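Local coordinates for protein short-chain dehydrogenase/reductase SDR (Paraburkholderia phymatum, PDB 5VA8) that probably catalyses an NADP-dependent oxidation or reduction, as a Rossmann-fold enzyme of the short-chain dehydrogenase/reductase family, at residues M9-A14 with L243-A248. Numbering follows the deposited sequence.
Sequences MDLGIA and LCSVHA
His247 turns the edge of its imidazole to the carbonyl of Asp10, and its CD2 passes Leu11 CA at 4.1 Å. NE2 of His247 donates to Asp10 O at 2.6 Å, and the oxygen lies only 10° out of the ring plane. With CG beside its own backbone N (chi1 -53°), the ring reaches across to that carbonyl. Val246 CG2, from the same turn, sits 3.8 Å above the plane over the ring centre, and Met9 SD lies obliquely, 4.9 Å from the ring centroid. A second bond, nearly straight at 175°, runs from Val246 N to Leu11 O (3.0 Å). Beside it, Leu11 CB touches Ser245 CB at 3.6 Å. Ile13 lays CG2 3.4 Å from Cys244 O, a buried carbonyl oxygen with no polar partner in the model. Each segment is also braced from within: Asp10 OD1 takes Gly12 N in an Asx turn, and Ser245 OG takes His247 N in an ST turn, OG being bonded to Phe242 O as well. Arg238 of the second subunit packs on His247. The contact joins the lead-in to strand 17-20 with the type I turn at 245-248, between helix 233-243 and strand 255-258, beside the interface with a second subunit, in the SDR Rossmann fold.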
loop_
_atom_site.group_PDB
_atom_site.type_symbol
_atom_site.label_atom_id
_atom_site.label_comp_id
_atom_site.label_asym_id
_atom_site.label_seq_id
_atom_site.Cartn_x
_atom_site.Cartn_y
_atom_site.Cartn_z
ATOM N N MET A 9 26.150 -9.433 17.018
ATOM C CA MET A 9 24.847 -10.033 17.295
ATOM C C MET A 9 24.809 -11.477 16.805
ATOM O O MET A 9 25.067 -11.740 15.625
ATOM C CB MET A 9 23.733 -9.226 16.618
ATOM C CG MET A 9 22.334 -9.817 16.768
ATOM S SD MET A 9 21.101 -9.036 15.696
ATOM C CE MET A 9 20.941 -7.410 16.431
ATOM N N ASP A 10 24.461 -12.403 17.699
ATOM C CA ASP A 10 24.400 -13.824 17.353
ATOM C C ASP A 10 23.064 -14.130 16.679
ATOM O O ASP A 10 22.010 -14.031 17.314
ATOM C CB ASP A 10 24.579 -14.677 18.610
ATOM C CG ASP A 10 24.757 -16.163 18.307
ATOM O OD1 ASP A 10 24.398 -16.620 17.208
ATOM O OD2 ASP A 10 25.251 -16.888 19.198
ATOM N N LEU A 11 23.107 -14.527 15.406
ATOM C CA LEU A 11 21.875 -14.800 14.675
ATOM C C LEU A 11 21.311 -16.191 14.938
ATOM O O LEU A 11 20.218 -16.497 14.446
ATOM C CB LEU A 11 22.095 -14.613 13.171
ATOM C CG LEU A 11 22.495 -13.192 12.760
ATOM C CD1 LEU A 11 22.408 -13.050 11.239
ATOM C CD2 LEU A 11 21.649 -12.148 13.476
ATOM N N GLY A 12 22.028 -17.035 15.680
ATOM C CA GLY A 12 21.499 -18.314 16.113
ATOM C C GLY A 12 21.309 -19.362 15.038
ATOM O O GLY A 12 20.555 -20.313 15.258
ATOM N N ILE A 13 21.981 -19.240 13.890
ATOM C CA ILE A 13 21.725 -20.144 12.774
ATOM C C ILE A 13 22.981 -20.904 12.347
ATOM O O ILE A 13 23.011 -21.496 11.272
ATOM C CB ILE A 13 21.086 -19.395 11.587
ATOM C CG1 ILE A 13 21.909 -18.162 11.176
ATOM C CG2 ILE A 13 19.653 -18.999 11.941
ATOM C CD1 ILE A 13 21.360 -17.444 9.913
ATOM N N ALA A 14 24.016 -20.908 13.184
ATOM C CA ALA A 14 25.207 -21.689 12.892
ATOM C C ALA A 14 24.854 -23.168 12.790
ATOM O O ALA A 14 24.143 -23.714 13.641
ATOM C CB ALA A 14 26.266 -21.472 13.975
ATOM N N LEU A 243 16.842 -11.595 8.277
ATOM C CA LEU A 243 15.554 -12.262 8.089
ATOM C C LEU A 243 15.658 -13.751 8.366
ATOM O O LEU A 243 14.696 -14.367 8.843
ATOM C CB LEU A 243 15.030 -12.053 6.667
ATOM C CG LEU A 243 14.430 -10.684 6.349
ATOM C CD1 LEU A 243 14.154 -10.592 4.852
ATOM C CD2 LEU A 243 13.157 -10.436 7.155
ATOM N N CYS A 244 16.812 -14.341 8.085
ATOM C CA CYS A 244 16.973 -15.771 8.279
ATOM C C CYS A 244 17.300 -16.144 9.715
ATOM O O CYS A 244 17.403 -17.337 10.012
ATOM C CB CYS A 244 18.067 -16.306 7.349
ATOM S SG CYS A 244 17.617 -16.258 5.594
ATOM N N SER A 245 17.439 -15.165 10.606
ATOM C CA SER A 245 17.936 -15.398 11.952
ATOM C C SER A 245 16.814 -15.803 12.906
ATOM O O SER A 245 15.618 -15.706 12.607
ATOM C CB SER A 245 18.617 -14.144 12.496
ATOM O OG SER A 245 17.636 -13.189 12.890
ATOM N N VAL A 246 17.230 -16.217 14.104
ATOM C CA VAL A 246 16.274 -16.506 15.169
ATOM C C VAL A 246 15.672 -15.247 15.758
ATOM O O VAL A 246 14.798 -15.346 16.629
ATOM C CB VAL A 246 16.933 -17.340 16.283
ATOM C CG1 VAL A 246 17.501 -18.634 15.695
ATOM C CG2 VAL A 246 18.015 -16.524 17.018
ATOM N N HIS A 247 16.104 -14.066 15.316
ATOM C CA HIS A 247 15.552 -12.808 15.807
ATOM C C HIS A 247 14.504 -12.220 14.874
ATOM O O HIS A 247 13.981 -11.137 15.159
ATOM C CB HIS A 247 16.675 -11.793 16.030
ATOM C CG HIS A 247 17.776 -12.318 16.892
ATOM N ND1 HIS A 247 17.577 -12.699 18.202
ATOM C CD2 HIS A 247 19.079 -12.566 16.621
ATOM C CE1 HIS A 247 18.715 -13.139 18.707
ATOM N NE2 HIS A 247 19.642 -13.073 17.767
ATOM N N ALA A 248 14.181 -12.908 13.775
ATOM C CA ALA A 248 13.192 -12.438 12.818
ATOM C C ALA A 248 11.999 -13.381 12.727
ATOM O O ALA A 248 11.269 -13.363 11.732
ATOM C CB ALA A 248 13.835 -12.250 11.443
#